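Local coordinates for protein putative phosphosugar isomerase (Silicibacter pomeroyi DSS-3, PDB 3FJ1) that is of unknown function but, with two sugar-isomerase (SIS) folds in one chain, probably binds phosphosugars and may act as an isomerase or aminotransferase, at residues 8-13 / 189-194; 151-156 / 315-320; 217-222 / 311-316; 222-227 / 233-238; 300-303 / 307-310. All blocks are in the same frame, centred on the assembly; numbering follows the deposited sequence.

Interaction 1 (8-13 / 189-194); sequences RMRREI and AASRID
With its CG anti to the backbone N (chi1 -173°) and bends at chi2 and chi3, the side chain of Arg10 swings off the first turn of helix 8-41 and carries its guanidinium to the backbone of Ser191. In this tandem SIS fold the contact ties the long helix that precedes strand 45-49 of the first parallel sheet to the last turn of helix 183-191, which lies between the two sheets in the chain. Arginine suits the place because it is long enough to bridge two helices and still offers several N-H groups at its end. NH2 of Arg10 gives a nearly straight hydrogen bond to the carbonyl O of Ser191, 3.0 Å away at an N-H...O angle of 164°. The oxygen lies in the guanidinium plane, whereas the donor stands above the carbonyl plane. Ser318 OG lies near the same oxygen and near Ile193 O. Asp14 forms a salt bridge with Arg10, and Ser318 takes a bond from its NH1, which together would hold the flat group against turning. Over one face of the guanidinium, CG2 of Ile13 lies 3.8 Å from the plane, above its centre, an apolar support for the cation. Ser191 is small enough to let both residues approach, and its hydroxyl turns back to Ala188 O. CB of Ser191 is left to face Ile13, 4.1 Å from that residue's CG2.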
# COMPACT_ATOMS: atom_id res chain seq x y z
N ARG A 8 -27.55 7.05 10.41
CA ARG A 8 -26.56 6.76 11.43
C ARG A 8 -25.22 7.38 11.04
O ARG A 8 -24.48 7.87 11.87
CB ARG A 8 -26.45 5.24 11.66
CG ARG A 8 -25.60 4.83 12.86
CD ARG A 8 -26.13 5.42 14.18
NE ARG A 8 -27.34 4.75 14.64
CZ ARG A 8 -28.13 5.21 15.61
NH1 ARG A 8 -27.84 6.35 16.23
NH2 ARG A 8 -29.23 4.51 15.95
N MSE A 9 -24.91 7.35 9.75
CA MSE A 9 -23.66 7.93 9.27
C MSE A 9 -23.61 9.40 9.62
O MSE A 9 -22.61 9.89 10.13
CB MSE A 9 -23.52 7.76 7.75
CG MSE A 9 -22.22 8.29 7.23
SE MSE A 9 -22.00 7.91 5.32
CE MSE A 9 -20.28 8.81 5.01
N ARG A 10 -24.71 10.12 9.36
CA ARG A 10 -24.75 11.55 9.70
C ARG A 10 -24.68 11.79 11.20
O ARG A 10 -24.01 12.72 11.64
CB ARG A 10 -25.99 12.24 9.13
CG ARG A 10 -25.97 13.77 9.32
CD ARG A 10 -24.88 14.47 8.48
NE ARG A 10 -24.21 15.52 9.24
CZ ARG A 10 -23.25 16.30 8.75
NH1 ARG A 10 -22.89 16.22 7.47
NH2 ARG A 10 -22.69 17.21 9.51
N ARG A 11 -25.38 10.99 11.99
CA ARG A 11 -25.34 11.13 13.45
C ARG A 11 -23.87 11.05 13.90
O ARG A 11 -23.43 11.82 14.73
CB ARG A 11 -26.07 9.97 14.14
CG ARG A 11 -27.57 9.91 13.97
CD ARG A 11 -28.25 10.85 14.85
NE ARG A 11 -29.72 10.77 14.77
CZ ARG A 11 -30.53 11.73 15.18
NH1 ARG A 11 -30.03 12.85 15.67
NH2 ARG A 11 -31.84 11.58 15.06
N GLU A 12 -23.14 10.11 13.32
CA GLU A 12 -21.81 9.91 13.80
C GLU A 12 -20.87 11.03 13.31
O GLU A 12 -20.01 11.46 14.07
CB GLU A 12 -21.40 8.45 13.61
CG GLU A 12 -22.30 7.60 14.54
CD GLU A 12 -22.15 6.10 14.43
OE1 GLU A 12 -21.19 5.60 13.81
OE2 GLU A 12 -23.00 5.39 15.02
N ILE A 13 -21.08 11.55 12.11
CA ILE A 13 -20.33 12.70 11.63
C ILE A 13 -20.57 13.91 12.56
O ILE A 13 -19.62 14.66 12.88
CB ILE A 13 -20.69 13.07 10.16
CG1 ILE A 13 -20.21 11.98 9.19
CG2 ILE A 13 -20.08 14.42 9.78
CD1 ILE A 13 -20.84 12.08 7.77
N ALA A 189 -16.78 22.98 11.97
CA ALA A 189 -16.87 23.77 10.75
C ALA A 189 -16.81 22.86 9.52
O ALA A 189 -17.69 22.92 8.63
CB ALA A 189 -15.75 24.80 10.73
N ALA A 190 -15.78 21.98 9.47
CA ALA A 190 -15.66 21.04 8.38
C ALA A 190 -16.89 20.16 8.13
O ALA A 190 -17.20 19.83 6.99
CB ALA A 190 -14.41 20.12 8.62
N SER A 191 -17.61 19.78 9.19
CA SER A 191 -18.76 18.91 9.04
C SER A 191 -19.95 19.67 8.43
O SER A 191 -20.91 19.04 8.02
CB SER A 191 -19.18 18.33 10.39
OG SER A 191 -19.70 19.32 11.26
N ARG A 192 -19.88 21.00 8.40
CA ARG A 192 -20.96 21.82 7.81
C ARG A 192 -20.76 22.07 6.30
O ARG A 192 -21.48 22.88 5.69
CB ARG A 192 -21.10 23.13 8.61
CG ARG A 192 -21.55 22.90 10.07
CD ARG A 192 -21.89 24.22 10.83
NE ARG A 192 -20.69 24.97 11.26
CZ ARG A 192 -20.08 24.86 12.46
NH1 ARG A 192 -20.57 24.07 13.43
NH2 ARG A 192 -18.99 25.59 12.72
N ILE A 193 -19.81 21.37 5.68
CA ILE A 193 -19.50 21.49 4.27
C ILE A 193 -19.93 20.17 3.61
O ILE A 193 -19.72 19.09 4.20
CB ILE A 193 -17.99 21.68 4.06
CG1 ILE A 193 -17.57 23.05 4.62
CG2 ILE A 193 -17.63 21.51 2.57
CD1 ILE A 193 -16.09 23.25 4.74
N ASP A 194 -20.64 20.23 2.48
CA ASP A 194 -21.03 18.99 1.82
C ASP A 194 -20.90 18.99 0.30
O ASP A 194 -21.36 18.07 -0.36
CB ASP A 194 -22.39 18.49 2.33
CG ASP A 194 -23.52 19.42 2.04
OD1 ASP A 194 -23.42 20.24 1.09
OD2 ASP A 194 -24.56 19.29 2.73

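Interaction 2 (151-156 / 315-320); sequences AATKTF and SFYSMV
Thr153 presents its methyl squarely to the ring of Tyr317. CG2 stands 3.5 Å from the ring centroid and only 11° off the ring normal, a CH-pi contact over one face. The methyl gets there because CG2 is anti to the carbonyl carbon of Thr153, while OG1 lies between that carbon and the backbone N (chi1 58°). The two side chains run past each other in opposite directions, and CB of Thr153 also comes within 3.6 Å of CE2 of Tyr317. A beta-branched residue suits the place because its methyl, close to the helix, can sit over the ring centre. The tyrosine crosses Phe156 at about a right angle, and its OH comes 3.3 Å from CB of Phe156, oblique to the phenyl ring. That hydroxyl is hydrogen-bonded to Glu222 OE2 on helix 217-231. With a phenylalanine in place of Tyr317, the carboxylate of Glu222 would probably lose one of its buried partners, although the ring face could still meet Thr153. The start of helix 153-171, in the first SIS domain, is thereby packed on helix 308-326 of the second, consistent with a tandem double-SIS arrangement, as in the isomerase domain of GlmS.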
# COMPACT_ATOMS: atom_id res chain seq x y z
N ALA A 151 -19.51 3.45 7.90
CA ALA A 151 -18.52 4.49 7.55
C ALA A 151 -17.44 4.59 8.64
O ALA A 151 -16.28 4.89 8.33
CB ALA A 151 -19.20 5.81 7.36
N ALA A 152 -17.83 4.33 9.91
CA ALA A 152 -16.91 4.31 11.08
C ALA A 152 -15.99 5.52 11.06
O ALA A 152 -14.75 5.40 11.11
CB ALA A 152 -16.10 3.01 11.10
N THR A 153 -16.61 6.69 10.93
CA THR A 153 -15.91 7.94 10.75
C THR A 153 -15.21 8.39 12.05
O THR A 153 -14.10 8.95 12.04
CB THR A 153 -16.92 9.03 10.25
OG1 THR A 153 -18.00 9.17 11.19
CG2 THR A 153 -17.53 8.67 8.85
N LYS A 154 -15.87 8.16 13.17
CA LYS A 154 -15.30 8.54 14.44
C LYS A 154 -14.00 7.79 14.72
O LYS A 154 -13.02 8.36 15.21
CB LYS A 154 -16.29 8.28 15.58
CG LYS A 154 -17.48 9.17 15.54
CD LYS A 154 -18.36 9.02 16.81
CE LYS A 154 -18.94 7.62 17.02
NZ LYS A 154 -19.71 7.61 18.32
N THR A 155 -14.03 6.49 14.45
CA THR A 155 -12.87 5.64 14.64
C THR A 155 -11.69 6.15 13.82
O THR A 155 -10.58 6.24 14.32
CB THR A 155 -13.20 4.18 14.29
OG1 THR A 155 -14.05 3.63 15.32
CG2 THR A 155 -11.93 3.33 14.22
N PHE A 156 -11.91 6.46 12.54
CA PHE A 156 -10.81 7.01 11.73
C PHE A 156 -10.23 8.31 12.33
O PHE A 156 -9.02 8.42 12.55
CB PHE A 156 -11.23 7.26 10.28
CG PHE A 156 -10.10 7.74 9.43
CD1 PHE A 156 -9.27 6.85 8.82
CD2 PHE A 156 -9.79 9.09 9.36
CE1 PHE A 156 -8.20 7.27 8.06
CE2 PHE A 156 -8.70 9.54 8.59
CZ PHE A 156 -7.88 8.61 7.95
N SER A 315 -15.11 16.80 5.87
CA SER A 315 -15.90 17.41 4.79
C SER A 315 -16.28 16.35 3.74
O SER A 315 -17.41 16.32 3.23
CB SER A 315 -15.17 18.58 4.16
OG SER A 315 -15.08 19.68 5.09
N PHE A 316 -15.34 15.47 3.42
CA PHE A 316 -15.62 14.40 2.47
C PHE A 316 -16.73 13.48 2.98
O PHE A 316 -17.63 13.11 2.21
CB PHE A 316 -14.35 13.57 2.20
CG PHE A 316 -14.59 12.38 1.30
CD1 PHE A 316 -14.64 12.52 -0.05
CD2 PHE A 316 -14.79 11.12 1.83
CE1 PHE A 316 -14.87 11.42 -0.87
CE2 PHE A 316 -15.04 10.03 1.01
CZ PHE A 316 -15.07 10.18 -0.32
N TYR A 317 -16.63 13.08 4.25
CA TYR A 317 -17.63 12.19 4.86
C TYR A 317 -19.03 12.80 4.74
O TYR A 317 -20.02 12.13 4.41
CB TYR A 317 -17.33 11.96 6.34
CG TYR A 317 -16.11 11.10 6.68
CD1 TYR A 317 -15.70 10.03 5.89
CD2 TYR A 317 -15.43 11.32 7.88
CE1 TYR A 317 -14.60 9.23 6.26
CE2 TYR A 317 -14.34 10.53 8.25
CZ TYR A 317 -13.94 9.49 7.44
OH TYR A 317 -12.85 8.72 7.84
N SER A 318 -19.08 14.09 5.04
CA SER A 318 -20.29 14.89 4.96
C SER A 318 -20.83 14.92 3.52
O SER A 318 -22.01 14.72 3.31
CB SER A 318 -20.00 16.30 5.49
OG SER A 318 -21.15 17.12 5.37
N MSE A 319 -19.96 15.14 2.53
CA MSE A 319 -20.37 15.08 1.11
C MSE A 319 -20.99 13.71 0.75
O MSE A 319 -22.11 13.63 0.18
CB MSE A 319 -19.21 15.42 0.19
CG MSE A 319 -19.53 15.49 -1.30
SE MSE A 319 -19.62 13.74 -2.16
CE MSE A 319 -17.68 13.38 -2.21
N VAL A 320 -20.29 12.64 1.15
CA VAL A 320 -20.75 11.26 0.84
C VAL A 320 -22.11 10.97 1.50
O VAL A 320 -23.00 10.42 0.86
CB VAL A 320 -19.69 10.22 1.24
CG1 VAL A 320 -20.25 8.76 1.18
CG2 VAL A 320 -18.42 10.35 0.33

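Interaction 3 (217-222 / 311-316); sequences LAVSNE and SLIVSF
Val219 and Ile313 bring the backbones of helices 217-231 and 308-326 close together, their CA atoms only 6.1 Å apart. Both segments are regular helix throughout. They belong to the second SIS domain, an alpha/beta fold built on a parallel five-stranded sheet, and join the helix that follows its first strand to the helix that ends the domain. So near an approach leaves room for compact side chains, and the branched valine and isoleucine fill it without long, flexible extensions. CG1 of Val219 reaches CB of Ile313 at 4.1 Å, the two side chains meeting at a slant. Ile313 sends its long branch to the same helix. With CG1 anti to the backbone N (chi1 -159°) and a turn at chi2 (68°), the branch passes across the valine and ends with CD1 against the neighbouring helix.

The third member is Glu222, one turn on from Val219, and here the aliphatic part does the packing. Its CG lies 4.0 Å from CG1 of Ile313, and the two side chains cross at about a right angle. A bend at chi2 of Glu222 then turns the carboxylate aside, beside Phe156, where Lys226, Tyr317 and Ser53 meet its oxygens. Phe156 of helix 153-171 touches both Glu222 and Ile313, so the first domain closes over this side of the contact. The end methyl of the isoleucine rests against two groups of helix 217-231, with CD1 of Ile313 3.9 Å from CG of Glu222 and 3.5 Å from the backbone O of Val219.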
# COMPACT_ATOMS: atom_id res chain seq x y z
N LEU A 217 -2.27 11.86 1.06
CA LEU A 217 -2.52 10.59 0.39
C LEU A 217 -3.23 9.60 1.31
O LEU A 217 -4.01 8.79 0.84
CB LEU A 217 -1.23 9.96 -0.14
CG LEU A 217 -1.40 8.74 -1.07
CD1 LEU A 217 -2.32 8.94 -2.27
CD2 LEU A 217 0.02 8.33 -1.54
N ALA A 218 -3.00 9.70 2.62
CA ALA A 218 -3.64 8.78 3.58
C ALA A 218 -5.15 9.00 3.62
O ALA A 218 -5.93 8.04 3.62
CB ALA A 218 -3.00 8.93 5.00
N VAL A 219 -5.58 10.26 3.64
CA VAL A 219 -7.03 10.56 3.64
C VAL A 219 -7.61 10.36 2.22
O VAL A 219 -8.77 10.04 2.08
CB VAL A 219 -7.41 11.99 4.24
CG1 VAL A 219 -7.02 12.09 5.74
CG2 VAL A 219 -6.85 13.11 3.39
N SER A 220 -6.81 10.55 1.15
CA SER A 220 -7.27 10.23 -0.19
C SER A 220 -7.60 8.71 -0.27
O SER A 220 -8.61 8.29 -0.84
CB SER A 220 -6.20 10.61 -1.22
OG SER A 220 -6.65 10.35 -2.55
N ASN A 221 -6.76 7.89 0.34
CA ASN A 221 -6.95 6.43 0.34
C ASN A 221 -8.21 6.08 1.16
O ASN A 221 -9.03 5.25 0.78
CB ASN A 221 -5.74 5.72 0.98
CG ASN A 221 -4.49 5.76 0.11
OD1 ASN A 221 -4.55 6.19 -1.04
ND2 ASN A 221 -3.37 5.32 0.66
N GLU A 222 -8.33 6.72 2.31
CA GLU A 222 -9.50 6.51 3.21
C GLU A 222 -10.79 6.91 2.51
O GLU A 222 -11.80 6.22 2.61
CB GLU A 222 -9.30 7.34 4.50
CG GLU A 222 -10.51 7.53 5.46
CD GLU A 222 -11.07 6.26 6.11
OE1 GLU A 222 -10.48 5.19 5.93
OE2 GLU A 222 -12.13 6.36 6.81
N SER A 311 -9.53 17.63 8.76
CA SER A 311 -10.62 18.52 8.40
C SER A 311 -11.18 18.12 7.00
O SER A 311 -12.39 18.04 6.78
CB SER A 311 -10.09 19.97 8.42
OG SER A 311 -11.05 20.85 7.86
N LEU A 312 -10.29 17.82 6.07
CA LEU A 312 -10.70 17.46 4.70
C LEU A 312 -11.54 16.18 4.66
O LEU A 312 -12.52 16.11 3.95
CB LEU A 312 -9.45 17.26 3.83
CG LEU A 312 -8.44 18.40 3.76
CD1 LEU A 312 -7.29 18.05 2.83
CD2 LEU A 312 -9.16 19.69 3.30
N ILE A 313 -11.13 15.15 5.42
CA ILE A 313 -11.87 13.90 5.44
C ILE A 313 -13.25 14.08 6.08
O ILE A 313 -14.19 13.42 5.66
CB ILE A 313 -11.08 12.73 6.06
CG1 ILE A 313 -11.66 11.37 5.60
CG2 ILE A 313 -10.94 12.88 7.62
CD1 ILE A 313 -11.46 11.02 4.08
N VAL A 314 -13.37 14.94 7.08
CA VAL A 314 -14.69 15.21 7.69
C VAL A 314 -15.63 15.84 6.62
O VAL A 314 -16.81 15.44 6.49
CB VAL A 314 -14.60 16.04 8.99
CG1 VAL A 314 -15.99 16.52 9.42
CG2 VAL A 314 -13.92 15.19 10.14
N SER A 315 -15.11 16.80 5.87
CA SER A 315 -15.90 17.41 4.79
C SER A 315 -16.28 16.35 3.74
O SER A 315 -17.41 16.32 3.23
CB SER A 315 -15.17 18.58 4.16
OG SER A 315 -15.08 19.68 5.09
N PHE A 316 -15.34 15.47 3.42
CA PHE A 316 -15.62 14.40 2.47
C PHE A 316 -16.73 13.48 2.98
O PHE A 316 -17.63 13.11 2.21
CB PHE A 316 -14.35 13.57 2.20
CG PHE A 316 -14.59 12.38 1.30
CD1 PHE A 316 -14.64 12.52 -0.05
CD2 PHE A 316 -14.79 11.12 1.83
CE1 PHE A 316 -14.87 11.42 -0.87
CE2 PHE A 316 -15.04 10.03 1.01
CZ PHE A 316 -15.07 10.18 -0.32

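Interaction 4 (222-227 / 233-238); sequences EAALKF and LHAESY
Ala224 and Ala235 lie methyl to methyl, their CB atoms 3.8 Å apart, at the heart of a beta-alpha-beta crossover in the second SIS domain. Helix 217-231 runs back antiparallel to strand 235-239, into which it leads; the axes of helix 222-227 and strand 235-238 come within 7.0 Å at 174°. That closeness calls for small residues. CB of Ala224 sits 3.8 Å from the backbone N of Ser237, and CB of Ala235 touches Ala224 O. The hydroxyl of Ser237 is bonded back to Asn221 and Ser220 of the helix.

Toward the start of the strand a large ring takes over. With CG anti to its backbone N (chi1 -178°), Phe227 projects from the helix toward residues 233-235. CD2 of Phe227 is 3.6 Å from CB of Ala235 and CE2 is 3.5 Å from CB of Leu233, both approached obliquely to the ring. Leu233 O is buried beside the ring without a polar partner.

The opposite side is different. His234 and Glu236 turn away from the helix, contribute little to the packing and lie at the second subunit, whose own His234 meets the ring of this one. Glu236 has two conformations, which makes its side-chain bonds doubtful. At the border between the two sides, the ring edge of Phe227 meets the backbone, with CE2 of Phe227 3.5 Å from His234 O.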
# COMPACT_ATOMS: atom_id res chain seq x y z
N GLU A 222 -8.33 6.72 2.31
CA GLU A 222 -9.50 6.51 3.21
C GLU A 222 -10.79 6.91 2.51
O GLU A 222 -11.80 6.22 2.61
CB GLU A 222 -9.30 7.34 4.50
CG GLU A 222 -10.51 7.53 5.46
CD GLU A 222 -11.07 6.26 6.11
OE1 GLU A 222 -10.48 5.19 5.93
OE2 GLU A 222 -12.13 6.36 6.81
N ALA A 223 -10.74 8.03 1.80
CA ALA A 223 -11.91 8.56 1.08
C ALA A 223 -12.41 7.56 0.03
O ALA A 223 -13.62 7.25 -0.02
CB ALA A 223 -11.56 9.90 0.45
N ALA A 224 -11.50 7.01 -0.78
CA ALA A 224 -11.89 6.01 -1.77
C ALA A 224 -12.50 4.76 -1.08
O ALA A 224 -13.53 4.26 -1.53
CB ALA A 224 -10.75 5.63 -2.70
N LEU A 225 -11.90 4.32 0.01
CA LEU A 225 -12.41 3.17 0.75
C LEU A 225 -13.86 3.40 1.21
O LEU A 225 -14.76 2.60 0.91
CB LEU A 225 -11.53 2.87 1.96
CG LEU A 225 -12.05 1.78 2.92
CD1 LEU A 225 -12.29 0.48 2.13
CD2 LEU A 225 -11.12 1.56 4.11
N LYS A 226 -14.07 4.51 1.91
CA LYS A 226 -15.37 4.76 2.50
C LYS A 226 -16.47 5.09 1.47
O LYS A 226 -17.66 4.78 1.69
CB LYS A 226 -15.29 5.80 3.62
CG LYS A 226 -14.37 5.35 4.78
CD LYS A 226 -14.78 4.01 5.42
CE LYS A 226 -13.79 3.54 6.55
NZ LYS A 226 -13.64 4.43 7.73
N PHE A 227 -16.07 5.65 0.33
CA PHE A 227 -17.02 5.88 -0.75
C PHE A 227 -17.54 4.54 -1.25
O PHE A 227 -18.74 4.37 -1.42
CB PHE A 227 -16.34 6.65 -1.87
CG PHE A 227 -17.25 6.96 -3.02
CD1 PHE A 227 -18.11 8.03 -2.97
CD2 PHE A 227 -17.23 6.19 -4.17
CE1 PHE A 227 -18.94 8.33 -4.07
CE2 PHE A 227 -18.04 6.48 -5.25
CZ PHE A 227 -18.90 7.55 -5.19
N LEU A 233 -20.26 2.20 -4.93
CA LEU A 233 -19.84 2.73 -6.21
C LEU A 233 -18.32 2.68 -6.18
O LEU A 233 -17.73 2.73 -5.12
CB LEU A 233 -20.33 4.16 -6.43
CG LEU A 233 -21.84 4.37 -6.60
CD1 LEU A 233 -22.15 5.84 -6.49
CD2 LEU A 233 -22.34 3.80 -7.93
N HIS A 234 -17.72 2.61 -7.36
CA HIS A 234 -16.29 2.45 -7.45
C HIS A 234 -15.55 3.75 -7.19
O HIS A 234 -16.01 4.82 -7.59
CB HIS A 234 -15.92 1.93 -8.85
CG HIS A 234 -14.47 1.61 -8.99
ND1 HIS A 234 -13.82 0.70 -8.18
CD2 HIS A 234 -13.53 2.08 -9.86
CE1 HIS A 234 -12.55 0.63 -8.54
NE2 HIS A 234 -12.35 1.46 -9.55
N ALA A 235 -14.43 3.64 -6.48
CA ALA A 235 -13.51 4.73 -6.29
C ALA A 235 -12.08 4.22 -6.27
O ALA A 235 -11.82 3.06 -5.91
CB ALA A 235 -13.80 5.50 -5.01
N GLU A 236 -11.14 5.08 -6.65
CA GLU A 236 -9.70 4.74 -6.63
C GLU A 236 -8.91 5.96 -6.19
O GLU A 236 -9.18 7.07 -6.65
CB GLU A 236 -9.20 4.31 -8.01
CG GLU A 236 -9.76 3.00 -8.53
CD GLU A 236 -9.35 2.72 -9.98
OE1 GLU A 236 -8.24 3.13 -10.40
OE2 GLU A 236 -10.14 2.11 -10.71
N SER A 237 -7.94 5.74 -5.29
CA SER A 237 -7.05 6.77 -4.80
C SER A 237 -5.66 6.71 -5.45
O SER A 237 -5.05 5.63 -5.56
CB SER A 237 -6.89 6.63 -3.29
OG SER A 237 -6.01 7.63 -2.82
N TYR A 238 -5.11 7.86 -5.79
CA TYR A 238 -3.81 7.93 -6.40
C TYR A 238 -2.99 9.04 -5.85
O TYR A 238 -3.54 10.07 -5.43
CB TYR A 238 -3.95 8.26 -7.90
CG TYR A 238 -4.58 7.18 -8.74
CD1 TYR A 238 -5.96 7.15 -8.96
CD2 TYR A 238 -3.80 6.24 -9.35
CE1 TYR A 238 -6.53 6.16 -9.77
CE2 TYR A 238 -4.34 5.28 -10.14
CZ TYR A 238 -5.71 5.22 -10.33
OH TYR A 238 -6.19 4.21 -11.14

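Interaction 5 (300-303 / 307-310); sequences VRSG and TDPL
Ser302 and Asp308 hold the loop after the last strand of the second SIS domain against the beginning of its closing helix, 308-326. Hydrogen bonds come first. OD1 of Asp308 is gripped by two donors, the backbone N of Ser302 at 2.7 Å and its OG at 2.6 Å. The N-H points at OD1 nearly along its C-O axis, whereas the hydroxyl comes to the anti side, out of the carboxylate plane. OG can do this because it lies between its own backbone N and carbonyl carbon (chi1 75°), which lets it reach the same oxygen as the N-H, from the other face. Thr307 OG1 adds a short contact of 2.7 Å to Ser302 OG and is also bonded to His304 O.

Charge is the second kind of interaction. The side chains of Arg301 and Asp308 cross at about a right angle, though the planes of their flat ends are only 23° apart, and CD of Arg301, not an N-H, is nearest to OD2 of Asp308. The salt bridge from NE of Arg301 to that oxygen is long, 3.9 Å, and works by charge alone; Glu267 and Ala261 O take directed bonds from the guanidinium, and Gly263 N serves OD2. Replacing Asp308 by an alanine would probably leave Ser302 N and Gly263 N without their acceptor, and the loop less firmly fixed.

Gly303 suits its place because its backbone angles would press a CB against the preceding carbonyl. One water gathers three groups: it donates to Val300 O (2.9 Å) and Asp308 O (3.0 Å), and accepts from Arg301 NH1 at 3.1 Å.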
# COMPACT_ATOMS: atom_id res chain seq x y z
N VAL A 300 -11.69 23.84 5.49
CA VAL A 300 -11.27 24.50 6.71
C VAL A 300 -9.84 24.10 7.10
O VAL A 300 -9.56 22.91 7.30
CB VAL A 300 -12.23 24.18 7.87
CG1 VAL A 300 -11.87 25.04 9.08
CG2 VAL A 300 -13.72 24.38 7.46
N ARG A 301 -8.94 25.08 7.16
CA ARG A 301 -7.59 24.83 7.58
C ARG A 301 -7.55 24.74 9.12
O ARG A 301 -8.39 25.33 9.81
CB ARG A 301 -6.66 25.91 7.03
CG ARG A 301 -6.50 25.90 5.53
CD ARG A 301 -5.64 24.73 5.08
NE ARG A 301 -5.41 24.65 3.64
CZ ARG A 301 -5.74 23.62 2.86
NH1 ARG A 301 -6.38 22.55 3.33
NH2 ARG A 301 -5.42 23.66 1.57
N SER A 302 -6.57 23.98 9.62
CA SER A 302 -6.51 23.58 11.02
C SER A 302 -5.49 24.28 11.93
O SER A 302 -5.59 24.17 13.15
CB SER A 302 -6.24 22.08 11.08
OG SER A 302 -4.89 21.80 10.78
N GLY A 303 -4.53 25.00 11.35
CA GLY A 303 -3.42 25.58 12.11
C GLY A 303 -2.10 24.86 11.97
O GLY A 303 -1.06 25.38 12.37
N THR A 307 -2.55 18.23 10.89
CA THR A 307 -3.95 18.11 11.27
C THR A 307 -4.89 18.48 10.12
O THR A 307 -6.06 18.09 10.13
CB THR A 307 -4.26 18.96 12.55
OG1 THR A 307 -3.57 20.21 12.47
CG2 THR A 307 -3.78 18.22 13.84
N ASP A 308 -4.39 19.16 9.09
CA ASP A 308 -5.23 19.59 7.97
C ASP A 308 -6.02 18.46 7.31
O ASP A 308 -7.19 18.64 7.02
CB ASP A 308 -4.44 20.37 6.91
CG ASP A 308 -4.32 21.88 7.21
OD1 ASP A 308 -4.81 22.39 8.25
OD2 ASP A 308 -3.69 22.55 6.38
N PRO A 309 -5.39 17.30 7.05
CA PRO A 309 -6.14 16.22 6.41
C PRO A 309 -7.39 15.75 7.16
O PRO A 309 -8.33 15.31 6.52
CB PRO A 309 -5.10 15.11 6.25
CG PRO A 309 -3.81 15.84 6.17
CD PRO A 309 -3.96 16.95 7.18
N LEU A 310 -7.41 15.85 8.49
CA LEU A 310 -8.58 15.44 9.26
C LEU A 310 -9.78 16.34 8.95
O LEU A 310 -10.93 15.87 8.86
CB LEU A 310 -8.26 15.42 10.75
CG LEU A 310 -7.36 14.27 11.25
CD1 LEU A 310 -6.98 14.58 12.67
CD2 LEU A 310 -8.04 12.89 11.11
O HOH W 1 -7.52 21.45 5.94

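Helix 308-326 is the common thread: interactions 5, 3 and 2 follow one another along it, and interaction 1 touches it through Ser315 and Ser318. Interactions 2 and 3 share Ser315 and Phe316, with centres 8 Å apart, while interaction 4 shares Glu222 with interaction 3 through helix 217-231. Along the chain, interactions 4 and 5 are both nested inside the loop closed by interaction 3, and all three lie in the second SIS domain. Interactions 1 and 2 cross, tying the N-terminal helix and first domain to later segments. Interactions 4 and 5, about 20 Å apart between centres, do not touch. The two domains are thus joined around helix 308-326, largely buried where these contacts meet it.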